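SusD homolog (Bacteroides thetaiotaomicron, PDB 3EHM) probably binds mucin O-glycans at the outer membrane as the SusD-like partner in their uptake and use by this gut bacterium. Local coordinates at residues Tyr291-Thr296 with Arg330-Ser335; Asp285-Ala290 with Ile374-Gln379. One frame throughout, in Å; residues are numbered along the deposited sequence.

Interaction 1: Tyr291-Thr296 with Arg330-Ser335; sequences YFTEGT and RPKVDS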
loop_
_atom_site.group_PDB
_atom_site.type_symbol
_atom_site.label_atom_id
_atom_site.label_comp_id
_atom_site.label_asym_id
_atom_site.label_seq_id
_atom_site.Cartn_x
_atom_site.Cartn_y
_atom_site.Cartn_z
ATOM N N TYR A 291 -2.494 4.776 16.395
ATOM C CA TYR A 291 -2.364 5.376 15.067
ATOM C C TYR A 291 -2.657 6.870 14.991
ATOM O O TYR A 291 -2.000 7.595 14.244
ATOM C CB TYR A 291 -3.300 4.697 14.053
ATOM C CG TYR A 291 -3.049 3.232 13.742
ATOM C CD1 TYR A 291 -1.846 2.613 14.070
ATOM C CD2 TYR A 291 -4.012 2.480 13.066
ATOM C CE1 TYR A 291 -1.608 1.274 13.730
ATOM C CE2 TYR A 291 -3.783 1.147 12.720
ATOM C CZ TYR A 291 -2.582 0.553 13.055
ATOM O OH TYR A 291 -2.350 -0.761 12.710
ATOM N N PHE A 292 -3.646 7.333 15.747
ATOM C CA PHE A 292 -4.028 8.734 15.656
ATOM C C PHE A 292 -4.159 9.516 16.953
ATOM O O PHE A 292 -4.339 8.952 18.031
ATOM C CB PHE A 292 -5.351 8.851 14.894
ATOM C CG PHE A 292 -5.383 8.087 13.600
ATOM C CD1 PHE A 292 -5.899 6.794 13.554
ATOM C CD2 PHE A 292 -4.906 8.661 12.424
ATOM C CE1 PHE A 292 -5.942 6.086 12.357
ATOM C CE2 PHE A 292 -4.943 7.960 11.223
ATOM C CZ PHE A 292 -5.463 6.670 11.189
ATOM N N THR A 293 -4.084 10.836 16.815
ATOM C CA THR A 293 -4.217 11.755 17.938
ATOM C C THR A 293 -5.691 12.127 18.067
ATOM O O THR A 293 -6.481 11.895 17.149
ATOM C CB THR A 293 -3.449 13.059 17.674
ATOM O OG1 THR A 293 -4.061 13.753 16.575
ATOM C CG2 THR A 293 -1.994 12.764 17.332
ATOM N N GLU A 294 -6.073 12.686 19.209
ATOM C CA GLU A 294 -7.447 13.126 19.371
ATOM C C GLU A 294 -7.455 14.525 18.783
ATOM O O GLU A 294 -6.487 15.268 18.936
ATOM C CB GLU A 294 -7.848 13.195 20.845
ATOM C CG GLU A 294 -7.936 11.849 21.538
ATOM C CD GLU A 294 -8.499 11.965 22.940
ATOM O OE1 GLU A 294 -9.733 12.119 23.081
ATOM O OE2 GLU A 294 -7.704 11.917 23.902
ATOM N N GLY A 295 -8.528 14.880 18.091
ATOM C CA GLY A 295 -8.603 16.207 17.516
ATOM C C GLY A 295 -9.377 17.110 18.454
ATOM O O GLY A 295 -9.794 16.683 19.531
ATOM N N THR A 296 -9.556 18.363 18.056
ATOM C CA THR A 296 -10.309 19.322 18.855
ATOM C C THR A 296 -11.239 20.077 17.924
ATOM O O THR A 296 -10.912 20.321 16.758
ATOM C CB THR A 296 -9.389 20.324 19.585
ATOM O OG1 THR A 296 -8.554 20.992 18.634
ATOM C CG2 THR A 296 -8.520 19.606 20.608
ATOM N N ARG A 330 -5.109 13.539 13.825
ATOM C CA ARG A 330 -3.962 13.469 12.925
ATOM C C ARG A 330 -3.199 12.172 13.109
ATOM O O ARG A 330 -3.212 11.586 14.183
ATOM C CB ARG A 330 -2.974 14.601 13.214
ATOM C CG ARG A 330 -3.573 15.977 13.310
ATOM C CD ARG A 330 -2.475 17.003 13.548
ATOM N NE ARG A 330 -3.025 18.340 13.740
ATOM C CZ ARG A 330 -2.304 19.455 13.728
ATOM N NH1 ARG A 330 -0.995 19.393 13.529
ATOM N NH2 ARG A 330 -2.894 20.627 13.917
ATOM N N PRO A 331 -2.516 11.710 12.052
ATOM C CA PRO A 331 -1.749 10.472 12.186
ATOM C C PRO A 331 -0.620 10.770 13.173
ATOM O O PRO A 331 -0.034 11.856 13.131
ATOM C CB PRO A 331 -1.208 10.246 10.774
ATOM C CG PRO A 331 -2.249 10.877 9.904
ATOM C CD PRO A 331 -2.560 12.152 10.649
ATOM N N LYS A 332 -0.337 9.840 14.078
ATOM C CA LYS A 332 0.755 10.038 15.019
ATOM C C LYS A 332 2.038 9.695 14.280
ATOM O O LYS A 332 2.151 8.622 13.680
ATOM C CB LYS A 332 0.609 9.125 16.237
ATOM C CG LYS A 332 -0.377 9.626 17.269
ATOM C CD LYS A 332 -0.303 8.799 18.550
ATOM C CE LYS A 332 -1.199 9.390 19.629
ATOM N NZ LYS A 332 -1.226 8.544 20.850
ATOM N N VAL A 333 2.995 10.612 14.304
ATOM C CA VAL A 333 4.258 10.387 13.623
ATOM C C VAL A 333 5.265 11.467 14.003
ATOM O O VAL A 333 4.889 12.591 14.335
ATOM C CB VAL A 333 4.064 10.397 12.077
ATOM C CG1 VAL A 333 3.500 11.747 11.622
ATOM C CG2 VAL A 333 5.385 10.123 11.376
ATOM N N ASP A 334 6.542 11.110 13.998
ATOM C CA ASP A 334 7.588 12.083 14.286
ATOM C C ASP A 334 8.698 11.907 13.254
ATOM O O ASP A 334 8.647 10.989 12.434
ATOM C CB ASP A 334 8.113 11.935 15.719
ATOM C CG ASP A 334 8.578 10.540 16.031
ATOM O OD1 ASP A 334 9.492 10.047 15.339
ATOM O OD2 ASP A 334 8.032 9.936 16.983
ATOM N N SER A 335 9.697 12.782 13.286
ATOM C CA SER A 335 10.774 12.731 12.304
ATOM C C SER A 335 11.494 11.391 12.186
ATOM O O SER A 335 11.923 11.013 11.095
ATOM C CB SER A 335 11.789 13.847 12.578
ATOM O OG SER A 335 12.357 13.714 13.867
HETATM O O HOH W 1 0.057 7.232 12.274
HETATM O O HOH W 2 -4.638 9.287 20.757
#

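Interaction 2: Asp285-Ala290 with Ile374-Gln379; sequences DPRLSA and ISFQEQ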
loop_
_atom_site.group_PDB
_atom_site.type_symbol
_atom_site.label_atom_id
_atom_site.label_comp_id
_atom_site.label_asym_id
_atom_site.label_seq_id
_atom_site.Cartn_x
_atom_site.Cartn_y
_atom_site.Cartn_z
ATOM N N ASP A 285 -11.071 -0.983 18.843
ATOM C CA ASP A 285 -9.677 -1.292 18.536
ATOM C C ASP A 285 -8.681 -0.402 19.277
ATOM O O ASP A 285 -8.694 0.820 19.117
ATOM C CB ASP A 285 -9.459 -1.127 17.028
ATOM C CG ASP A 285 -8.348 -2.004 16.490
ATOM O OD1 ASP A 285 -7.257 -2.051 17.097
ATOM O OD2 ASP A 285 -8.574 -2.638 15.443
ATOM N N PRO A 286 -7.796 -1.004 20.091
ATOM C CA PRO A 286 -6.802 -0.220 20.832
ATOM C C PRO A 286 -5.776 0.437 19.900
ATOM O O PRO A 286 -4.968 1.261 20.329
ATOM C CB PRO A 286 -6.168 -1.257 21.751
ATOM C CG PRO A 286 -6.231 -2.507 20.920
ATOM C CD PRO A 286 -7.633 -2.445 20.362
ATOM N N ARG A 287 -5.805 0.067 18.625
ATOM C CA ARG A 287 -4.879 0.646 17.664
ATOM C C ARG A 287 -5.303 2.056 17.275
ATOM O O ARG A 287 -4.526 2.803 16.686
ATOM C CB ARG A 287 -4.764 -0.246 16.419
ATOM C CG ARG A 287 -3.906 -1.484 16.658
ATOM C CD ARG A 287 -3.975 -2.484 15.508
ATOM N NE ARG A 287 -5.323 -3.011 15.326
ATOM C CZ ARG A 287 -5.632 -4.003 14.498
ATOM N NH1 ARG A 287 -4.684 -4.585 13.770
ATOM N NH2 ARG A 287 -6.884 -4.417 14.404
ATOM N N LEU A 288 -6.536 2.426 17.609
ATOM C CA LEU A 288 -7.025 3.765 17.299
ATOM C C LEU A 288 -6.094 4.800 17.930
ATOM O O LEU A 288 -5.638 5.736 17.266
ATOM C CB LEU A 288 -8.446 3.956 17.839
ATOM C CG LEU A 288 -9.060 5.352 17.693
ATOM C CD1 LEU A 288 -9.028 5.797 16.232
ATOM C CD2 LEU A 288 -10.486 5.330 18.209
ATOM N N SER A 289 -5.811 4.612 19.215
ATOM C CA SER A 289 -4.941 5.518 19.963
ATOM C C SER A 289 -3.483 5.421 19.533
ATOM O O SER A 289 -2.723 6.381 19.661
ATOM C CB SER A 289 -5.045 5.222 21.460
ATOM O OG SER A 289 -4.248 6.127 22.200
ATOM N N ALA A 290 -3.090 4.260 19.025
ATOM C CA ALA A 290 -1.716 4.065 18.583
ATOM C C ALA A 290 -1.471 4.747 17.242
ATOM O O ALA A 290 -0.375 5.241 16.982
ATOM C CB ALA A 290 -1.407 2.581 18.470
ATOM N N ILE A 374 -0.037 -10.507 16.145
ATOM C CA ILE A 374 1.239 -9.925 15.733
ATOM C C ILE A 374 1.093 -8.422 15.488
ATOM O O ILE A 374 1.986 -7.636 15.825
ATOM C CB ILE A 374 1.772 -10.612 14.450
ATOM C CG1 ILE A 374 2.298 -12.007 14.794
ATOM C CG2 ILE A 374 2.876 -9.775 13.813
ATOM C CD1 ILE A 374 3.506 -11.996 15.728
ATOM N N SER A 375 -0.038 -8.018 14.919
ATOM C CA SER A 375 -0.258 -6.604 14.651
ATOM C C SER A 375 -0.311 -5.822 15.957
ATOM O O SER A 375 0.251 -4.734 16.053
ATOM C CB SER A 375 -1.552 -6.386 13.864
ATOM O OG SER A 375 -1.799 -4.997 13.696
ATOM N N PHE A 376 -0.996 -6.370 16.956
ATOM C CA PHE A 376 -1.094 -5.705 18.253
ATOM C C PHE A 376 0.305 -5.544 18.835
ATOM O O PHE A 376 0.630 -4.522 19.433
ATOM C CB PHE A 376 -1.965 -6.526 19.211
ATOM C CG PHE A 376 -3.430 -6.192 19.142
ATOM C CD1 PHE A 376 -4.072 -6.055 17.919
ATOM C CD2 PHE A 376 -4.168 -6.019 20.307
ATOM C CE1 PHE A 376 -5.429 -5.747 17.854
ATOM C CE2 PHE A 376 -5.523 -5.711 20.252
ATOM C CZ PHE A 376 -6.154 -5.575 19.023
ATOM N N GLN A 377 1.133 -6.564 18.658
ATOM C CA GLN A 377 2.495 -6.511 19.159
ATOM C C GLN A 377 3.286 -5.462 18.387
ATOM O O GLN A 377 4.055 -4.702 18.973
ATOM C CB GLN A 377 3.162 -7.878 19.030
ATOM C CG GLN A 377 2.604 -8.925 19.986
ATOM C CD GLN A 377 3.282 -10.272 19.824
ATOM O OE1 GLN A 377 4.507 -10.364 19.826
ATOM N NE2 GLN A 377 2.488 -11.325 19.691
ATOM N N GLU A 378 3.088 -5.412 17.075
ATOM C CA GLU A 378 3.788 -4.435 16.246
ATOM C C GLU A 378 3.454 -3.018 16.714
ATOM O O GLU A 378 4.322 -2.145 16.745
ATOM C CB GLU A 378 3.387 -4.597 14.769
ATOM C CG GLU A 378 3.724 -5.959 14.189
ATOM C CD GLU A 378 3.266 -6.148 12.748
ATOM O OE1 GLU A 378 2.228 -5.579 12.346
ATOM O OE2 GLU A 378 3.937 -6.895 12.018
ATOM N N GLN A 379 2.198 -2.801 17.094
ATOM C CA GLN A 379 1.741 -1.486 17.529
ATOM C C GLN A 379 1.879 -1.233 19.029
ATOM O O GLN A 379 1.504 -0.170 19.522
ATOM C CB GLN A 379 0.284 -1.284 17.099
ATOM C CG GLN A 379 0.047 -1.570 15.618
ATOM C CD GLN A 379 0.920 -0.721 14.712
ATOM O OE1 GLN A 379 1.171 -1.075 13.557
ATOM N NE2 GLN A 379 1.378 0.412 15.227
#

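Interaction 1: Tyr291-Thr296 with Arg330-Ser335
Arg-330 meets Thr-293 through its backbone at both ends. Its N donates to Thr-293 OG1 over 3.0 Å, and its O accepts from Thr-293 N at 2.9 Å. The Thr-293 chi1 of 66° places OG1 between the residue's own N and carbonyl carbon, where Arg-330 N reaches it, while CG2 is left to pack; the second bond is purely backbone. The Arg-330 side chain runs extended away from the contact, its NH1 making a weak bond to Asn-265. At Pro-331 the two backbones form a single beta bridge with Phe-292, a non-hydrogen-bonded antiparallel pair with CA atoms 4.5 Å apart. The Phe-292 ring brings CD2 to 3.6 Å from Pro-331 CA, and the edge of the ring lies near Arg-330 O; Tyr-446 packs on both Phe-292 and Pro-331. On the other flank of this pair, Lys-332 N donates to Tyr-291 O at 2.8 Å. Water 1 also donates to Tyr-291 O and links it to Lys-332 O. Farther out, Lys-332 CG packs on Thr-293 CG2 at 3.5 Å, and its extended chain carries NZ to Ser-289 O. Because the pairing is mostly main chain to main chain, it depends little on side-chain identity, apart from the hydroxyl of Thr-293.

Interaction 2: Asp285-Ala290 with Ile374-Gln379
A buried arginine carries this side-chain contact between the start of the short helix 287-291 and the C-terminal end of helix 364-378, while Pro-286 packs on Phe-376 and Ala-290 on Gln-379. Arg-287 reaches across and donates from NH1 to Ser-375 OG at 2.9 Å; the hydroxyl lies near the guanidinium plane, but the angle at the hydrogen, 141°, shows a bent bond. Within its own segment the same guanidinium grips Asp-285 side-on, NE to OD1 at 2.8 Å and NH2 to OD2 at 2.7 Å, the latter through the syn lone pair. OD1 also takes the backbone N of Arg-287 from its anti side, so one carboxylate both caps the helix start and fixes the rotation of the arginine head. A bend at chi3 (-63°) turns that head between its two partners. A corner of the Phe-376 ring, CE1, stands over one guanidinium face, 3.6 Å above its plane and offset toward the rim; the two planes are 52° apart, too inclined for a parallel stack. At the CE2 and CZ atoms of the same ring, Pro-286 CG comes within 3.3 Å of CE2, a close apolar contact. Gln-379, folded at chi2, crosses the aliphatic part of Arg-287 at about a right angle, Gln-379 CG 4.1 Å from Arg-287 CG. Leu-443 of helix 429-445 touches both Asp-285 and Arg-287, and Tyr-387 packs on Phe-376. Neutralising the arginine charge locally probably eases its burial. An aspartate side chain accepting from the N of the second residue after it is a helix-start capping interaction, here joined to a helix of this SusD-like fold of the TPR clan, in which helix far outweighs strand.

Overall arrangement
Helix 287-291 supplies both contacts: interaction 2 uses the helix and the residues that lead into it, and interaction 1 begins at its last residue and follows the chain out. Along the sequence, interaction 1 lies inside the loop that interaction 2 closes, the centres about 14 Å apart. Both are partly buried, but interaction 2 has no exposed residue among those that touch, whereas interaction 1 includes the exposed Lys-332. Their chemistry follows: backbone pairing with bridging water between irregular loops, against an arginine, paired within its own segment, that bonds a serine and packs on a phenylalanine of the other helix. They also touch directly, Tyr-291 CE1 packing 3.4 Å from Gln-379 CD, beside the link from Lys-332 to Ser-289.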